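Local atomic coordinates of intracellular protein transport protein USO1 (Saccharomyces cerevisiae S288c, PDB entry 6LSU), a protein that is required for protein transport from the endoplasmic reticulum to the Golgi complex and acts as a membrane tether. Residues Ala83-Ile88 / Ile167-Ala172; Trp589-Phe594 / Tyr714-Ala719. One frame throughout, in Å; residues are numbered along the deposited sequence.

Interaction 1: Ala83-Ile88 / Ile167-Ala172; sequences AILETI and IQLLEA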
loop_
_atom_site.group_PDB
_atom_site.type_symbol
_atom_site.label_atom_id
_atom_site.label_comp_id
_atom_site.label_asym_id
_atom_site.label_seq_id
_atom_site.Cartn_x
_atom_site.Cartn_y
_atom_site.Cartn_z
ATOM N N ALA A 83 -34.158 -27.508 12.120
ATOM C CA ALA A 83 -33.489 -28.828 12.171
ATOM C C ALA A 83 -32.875 -29.183 10.802
ATOM O O ALA A 83 -31.779 -29.843 10.728
ATOM C CB ALA A 83 -34.454 -29.892 12.622
ATOM N N ILE A 84 -33.510 -28.734 9.727
ATOM C CA ILE A 84 -32.981 -29.046 8.372
ATOM C C ILE A 84 -31.757 -28.160 8.124
ATOM O O ILE A 84 -30.705 -28.707 7.694
ATOM C CB ILE A 84 -34.092 -28.907 7.313
ATOM C CG1 ILE A 84 -35.046 -30.107 7.415
ATOM C CG2 ILE A 84 -33.518 -28.730 5.906
ATOM C CD1 ILE A 84 -36.407 -29.848 6.810
ATOM N N LEU A 85 -31.861 -26.869 8.466
ATOM C CA LEU A 85 -30.718 -25.914 8.342
ATOM C C LEU A 85 -29.546 -26.457 9.187
ATOM O O LEU A 85 -28.411 -26.475 8.657
ATOM C CB LEU A 85 -31.141 -24.492 8.747
ATOM C CG LEU A 85 -32.190 -23.825 7.847
ATOM C CD1 LEU A 85 -32.568 -22.463 8.371
ATOM C CD2 LEU A 85 -31.702 -23.618 6.451
ATOM N N GLU A 86 -29.773 -26.928 10.416
ATOM C CA GLU A 86 -28.618 -27.418 11.210
ATOM C C GLU A 86 -28.021 -28.594 10.443
ATOM O O GLU A 86 -26.752 -28.679 10.358
ATOM C CB GLU A 86 -28.952 -27.827 12.645
ATOM C CG GLU A 86 -29.609 -26.731 13.449
ATOM C CD GLU A 86 -30.138 -27.062 14.836
ATOM O OE1 GLU A 86 -30.398 -26.079 15.617
ATOM O OE2 GLU A 86 -30.243 -28.264 15.166
ATOM N N THR A 87 -28.871 -29.434 9.858
ATOM C CA THR A 87 -28.425 -30.720 9.252
ATOM C C THR A 87 -27.591 -30.378 8.019
ATOM O O THR A 87 -26.427 -30.892 7.909
ATOM C CB THR A 87 -29.588 -31.694 9.013
ATOM O OG1 THR A 87 -30.138 -32.008 10.303
ATOM C CG2 THR A 87 -29.115 -32.965 8.321
ATOM N N ILE A 88 -28.061 -29.460 7.190
ATOM C CA ILE A 88 -27.292 -29.089 5.969
ATOM C C ILE A 88 -25.930 -28.514 6.355
ATOM O O ILE A 88 -24.910 -28.851 5.692
ATOM C CB ILE A 88 -28.059 -28.116 5.074
ATOM C CG1 ILE A 88 -29.414 -28.708 4.691
ATOM C CG2 ILE A 88 -27.212 -27.785 3.835
ATOM C CD1 ILE A 88 -30.237 -27.776 3.826
ATOM N N ILE A 167 -28.090 -16.945 7.044
ATOM C CA ILE A 167 -26.904 -16.093 6.743
ATOM C C ILE A 167 -25.696 -17.014 6.586
ATOM O O ILE A 167 -25.008 -16.945 5.578
ATOM C CB ILE A 167 -26.645 -15.055 7.852
ATOM C CG1 ILE A 167 -27.762 -14.018 7.922
ATOM C CG2 ILE A 167 -25.316 -14.375 7.606
ATOM C CD1 ILE A 167 -27.599 -13.009 9.040
ATOM N N GLN A 168 -25.464 -17.872 7.578
ATOM C CA GLN A 168 -24.291 -18.774 7.603
ATOM C C GLN A 168 -24.331 -19.695 6.387
ATOM O O GLN A 168 -23.236 -19.856 5.760
ATOM C CB GLN A 168 -24.240 -19.548 8.917
ATOM C CG GLN A 168 -23.897 -18.640 10.073
ATOM C CD GLN A 168 -23.978 -19.303 11.436
ATOM O OE1 GLN A 168 -24.867 -20.087 11.743
ATOM N NE2 GLN A 168 -23.042 -18.934 12.293
ATOM N N LEU A 169 -25.505 -20.248 6.035
ATOM C CA LEU A 169 -25.615 -21.224 4.918
ATOM C C LEU A 169 -25.270 -20.511 3.611
ATOM O O LEU A 169 -24.473 -21.052 2.832
ATOM C CB LEU A 169 -27.010 -21.861 4.874
ATOM C CG LEU A 169 -27.174 -22.996 3.860
ATOM C CD1 LEU A 169 -26.132 -24.086 4.070
ATOM C CD2 LEU A 169 -28.580 -23.569 3.939
ATOM N N LEU A 170 -25.799 -19.309 3.427
ATOM C CA LEU A 170 -25.479 -18.436 2.266
ATOM C C LEU A 170 -23.997 -18.073 2.197
ATOM O O LEU A 170 -23.476 -17.967 1.055
ATOM C CB LEU A 170 -26.330 -17.171 2.372
ATOM C CG LEU A 170 -27.775 -17.423 1.960
ATOM C CD1 LEU A 170 -28.591 -16.147 2.085
ATOM C CD2 LEU A 170 -27.831 -17.981 0.527
ATOM N N GLU A 171 -23.360 -17.827 3.345
ATOM C CA GLU A 171 -21.898 -17.584 3.377
ATOM C C GLU A 171 -21.201 -18.851 2.866
ATOM O O GLU A 171 -20.231 -18.735 2.170
ATOM C CB GLU A 171 -21.388 -17.252 4.790
ATOM C CG GLU A 171 -21.615 -15.846 5.280
ATOM C CD GLU A 171 -21.129 -15.741 6.734
ATOM O OE1 GLU A 171 -19.949 -15.346 6.963
ATOM O OE2 GLU A 171 -21.881 -16.139 7.653
ATOM N N ALA A 172 -21.643 -20.026 3.280
ATOM C CA ALA A 172 -21.034 -21.313 2.870
ATOM C C ALA A 172 -21.113 -21.479 1.350
ATOM O O ALA A 172 -20.090 -21.814 0.712
ATOM C CB ALA A 172 -21.709 -22.430 3.592
#
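Leu-169 reaches from helix 160-174 to Leu-85 and Ile-88 on helix 78-91, and its branched end makes the whole contact. The CB of Leu-169 points toward the other helix, and CG lies anti to the backbone N (chi1 -173°), which carries the fork straight on across the gap. CB and CG themselves make no close approach to 83-88; the two methyls do the touching, each with its own partner. CD1 of Leu-169 lies 3.9 Å from CG2 of Ile-88, the short branch of that beta-branched residue, while CD2 of Leu-169 comes to 4.0 Å from CD2 of Leu-85. In both pairs the side chains cross at about a right angle. The CB of Leu-85 points neither to nor from helix 160-174, yet its CD2 reaches into the gap; that of Ile-88, about one turn on, points toward that helix. A leucine opposite two such residues suits the place, because its fork splits between neighbouring turns of the facing helix. The closest backbone pair, Leu-85 and Leu-169, still keeps its CA atoms 7.7 Å apart.

The contact joins ARM 1 to ARM 2, and Leu-151 of helix 145-154 touches both Leu-85 and Leu-169, extending the apolar core. Thr-87 instead packs on helices 38-54 and 56-73. Its polar tip is satisfied at home: OG1 donates to Ala-83 O at 2.7 Å, on the opposite face of that carbonyl from Thr-87 N, so one oxygen takes two bonds, and the buried hydroxyl has its partner within its own helix. Between the two helices, then, only methyl groups meet. With no hydrogen bond or salt bridge joining the segments, their association here rests on van der Waals contact between buried methyls and on keeping them from water.

Interaction 2: Trp589-Phe594 / Tyr714-Ala719; sequences WLFGDF and YRIRTA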
loop_
_atom_site.group_PDB
_atom_site.type_symbol
_atom_site.label_atom_id
_atom_site.label_comp_id
_atom_site.label_asym_id
_atom_site.label_seq_id
_atom_site.Cartn_x
_atom_site.Cartn_y
_atom_site.Cartn_z
ATOM N N TRP A 589 22.978 14.700 -14.450
ATOM C CA TRP A 589 23.106 16.167 -14.566
ATOM C C TRP A 589 23.730 16.526 -15.918
ATOM O O TRP A 589 23.304 17.459 -16.528
ATOM C CB TRP A 589 23.951 16.744 -13.417
ATOM C CG TRP A 589 23.710 18.215 -13.265
ATOM C CD1 TRP A 589 23.176 19.056 -14.212
ATOM C CD2 TRP A 589 23.977 19.015 -12.105
ATOM N NE1 TRP A 589 23.151 20.320 -13.724
ATOM C CE2 TRP A 589 23.641 20.333 -12.443
ATOM C CE3 TRP A 589 24.548 18.769 -10.852
ATOM C CZ2 TRP A 589 23.833 21.393 -11.568
ATOM C CZ3 TRP A 589 24.791 19.817 -9.991
ATOM C CH2 TRP A 589 24.396 21.111 -10.340
ATOM N N LEU A 590 24.786 15.833 -16.326
ATOM C CA LEU A 590 25.594 16.220 -17.512
ATOM C C LEU A 590 24.817 15.841 -18.765
ATOM O O LEU A 590 24.820 16.645 -19.739
ATOM C CB LEU A 590 26.943 15.512 -17.474
ATOM C CG LEU A 590 28.117 16.357 -16.998
ATOM C CD1 LEU A 590 27.848 16.956 -15.628
ATOM C CD2 LEU A 590 29.379 15.507 -16.966
ATOM N N PHE A 591 24.153 14.689 -18.726
ATOM C CA PHE A 591 23.412 14.173 -19.911
ATOM C C PHE A 591 22.432 15.241 -20.450
ATOM O O PHE A 591 21.515 15.692 -19.716
ATOM C CB PHE A 591 22.700 12.867 -19.596
ATOM C CG PHE A 591 22.287 12.159 -20.856
ATOM C CD1 PHE A 591 21.341 12.725 -21.688
ATOM C CD2 PHE A 591 22.876 10.960 -21.233
ATOM C CE1 PHE A 591 20.976 12.106 -22.868
ATOM C CE2 PHE A 591 22.510 10.349 -22.416
ATOM C CZ PHE A 591 21.566 10.924 -23.233
ATOM N N GLY A 592 22.681 15.662 -21.697
ATOM C CA GLY A 592 21.946 16.679 -22.469
ATOM C C GLY A 592 22.061 18.078 -21.872
ATOM O O GLY A 592 21.187 18.904 -22.180
ATOM N N ASP A 593 23.062 18.360 -21.041
ATOM C CA ASP A 593 23.234 19.696 -20.417
ATOM C C ASP A 593 24.679 20.181 -20.702
ATOM O O ASP A 593 25.627 19.922 -19.922
ATOM C CB ASP A 593 22.772 19.651 -18.951
ATOM C CG ASP A 593 22.807 20.979 -18.223
ATOM O OD1 ASP A 593 23.182 21.967 -18.846
ATOM O OD2 ASP A 593 22.463 21.021 -17.029
ATOM N N PHE A 594 24.831 20.894 -21.811
ATOM C CA PHE A 594 26.086 21.542 -22.284
ATOM C C PHE A 594 26.727 22.396 -21.177
ATOM O O PHE A 594 27.904 22.212 -20.909
ATOM C CB PHE A 594 25.792 22.338 -23.557
ATOM C CG PHE A 594 25.577 21.458 -24.765
ATOM C CD1 PHE A 594 24.315 20.987 -25.100
ATOM C CD2 PHE A 594 26.646 21.079 -25.565
ATOM C CE1 PHE A 594 24.131 20.166 -26.208
ATOM C CE2 PHE A 594 26.462 20.256 -26.669
ATOM C CZ PHE A 594 25.203 19.801 -26.989
ATOM N N TYR A 714 22.204 2.843 -26.039
ATOM C CA TYR A 714 22.965 2.825 -27.313
ATOM C C TYR A 714 23.841 4.071 -27.381
ATOM O O TYR A 714 25.063 3.924 -27.516
ATOM C CB TYR A 714 22.046 2.742 -28.528
ATOM C CG TYR A 714 22.761 2.823 -29.849
ATOM C CD1 TYR A 714 23.433 1.726 -30.371
ATOM C CD2 TYR A 714 22.769 4.004 -30.575
ATOM C CE1 TYR A 714 24.076 1.794 -31.597
ATOM C CE2 TYR A 714 23.415 4.091 -31.799
ATOM C CZ TYR A 714 24.061 2.982 -32.309
ATOM O OH TYR A 714 24.688 3.100 -33.507
ATOM N N ARG A 715 23.230 5.247 -27.261
ATOM C CA ARG A 715 23.937 6.552 -27.293
ATOM C C ARG A 715 25.109 6.553 -26.299
ATOM O O ARG A 715 26.116 7.124 -26.649
ATOM C CB ARG A 715 22.987 7.712 -26.982
ATOM C CG ARG A 715 23.555 9.061 -27.395
ATOM C CD ARG A 715 22.680 10.227 -26.981
ATOM N NE ARG A 715 23.221 11.499 -27.432
ATOM C CZ ARG A 715 22.538 12.635 -27.483
ATOM N NH1 ARG A 715 21.281 12.668 -27.083
ATOM N NH2 ARG A 715 23.105 13.753 -27.909
ATOM N N ILE A 716 24.973 5.972 -25.096
ATOM C CA ILE A 716 26.058 6.000 -24.071
ATOM C C ILE A 716 27.199 5.177 -24.672
ATOM O O ILE A 716 28.274 5.761 -24.979
ATOM C CB ILE A 716 25.625 5.444 -22.690
ATOM C CG1 ILE A 716 24.391 6.134 -22.091
ATOM C CG2 ILE A 716 26.801 5.477 -21.721
ATOM C CD1 ILE A 716 24.337 7.606 -22.325
ATOM N N ARG A 717 26.932 3.884 -24.874
ATOM C CA ARG A 717 27.896 2.856 -25.348
ATOM C C ARG A 717 28.695 3.364 -26.557
ATOM O O ARG A 717 29.885 3.003 -26.626
ATOM C CB ARG A 717 27.162 1.575 -25.753
ATOM C CG ARG A 717 28.088 0.417 -26.094
ATOM C CD ARG A 717 27.374 -0.850 -26.532
ATOM N NE ARG A 717 26.716 -0.716 -27.833
ATOM C CZ ARG A 717 25.403 -0.850 -28.064
ATOM N NH1 ARG A 717 24.555 -1.135 -27.084
ATOM N NH2 ARG A 717 24.941 -0.699 -29.293
ATOM N N THR A 718 28.087 4.145 -27.465
ATOM C CA THR A 718 28.721 4.583 -28.741
ATOM C C THR A 718 29.127 6.061 -28.681
ATOM O O THR A 718 29.182 6.713 -29.751
ATOM C CB THR A 718 27.813 4.337 -29.960
ATOM O OG1 THR A 718 26.901 5.416 -30.187
ATOM C CG2 THR A 718 27.028 3.051 -29.854
ATOM N N ALA A 719 29.383 6.600 -27.492
ATOM C CA ALA A 719 29.736 8.025 -27.343
ATOM C C ALA A 719 31.102 8.260 -28.007
ATOM O O ALA A 719 31.216 9.245 -28.763
ATOM C CB ALA A 719 29.726 8.435 -25.890
#
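Phe-591 presents the rim of its ring, not a face, to Ile-716: the CD1 methyl of Ile-716 lies in the ring plane, beside the CE2–CD2 edge, 3.8 Å from CD2 of Phe-591 and nearer still to CE2. The ring is carried over by its first torsion, with CG anti to the backbone N (chi1 -164°), so a residue whose CB bond runs along the gap still ends against the helix beyond it. The isoleucine answers with its longer branch, whose terminal methyl is the part that touches. CZ of Phe-591 also meets CD of Arg-715 at 4.0 Å, approached obliquely. Here the hydrocarbon of the extended arginine chain makes the contact, and the guanidinium stands at 83° to the ring plane, an arrangement unlike a stacked cation-pi pair.

Within the alpha-solenoid of armadillo repeats, Phe-591 sits where ARM 9 gives way to ARM 10, in a type II beta turn from Leu-590 to Asp-593 that ends helix 577-590. The turn is closed by Asp-593 N donating to Leu-590 O at 2.8 Å. Gly-592 fits its third position, where phi is positive, and Asp-593 is the N-cap of helix 594-601. Phe-638 meets the Phe-591 ring as well, their planes inclined at about 55°. Ile-716 also packs on Met-630 of helix 622-637 and Ile-667 of helix 660-673, a buried place among apolar neighbours that suits a branched hydrocarbon side chain. Arg-715 suits the outer margin, its CD resting against the phenylalanine while NE makes a long, weak ion pair with Glu-637.

How the interactions relate
From the N terminus the chain passes through helix 78-91, and interaction 1 closes its loop after 78 intervening residues, at helix 160-174, tying ARM 1 to ARM 2. The chain then runs on through ARM 3 to ARM 9 to the turn after helix 577-590. There interaction 2 opens, closing after 119 intervening residues at helix 713-717, so that the start of ARM 10 is joined to the C-terminal end of the globular head, the part of the protein present here without its coiled-coil tail. The loops follow one another in series, neither nesting nor crossing. The centres of interactions 1 and 2 are about 70 Å apart, on opposite sides of the chain's centre.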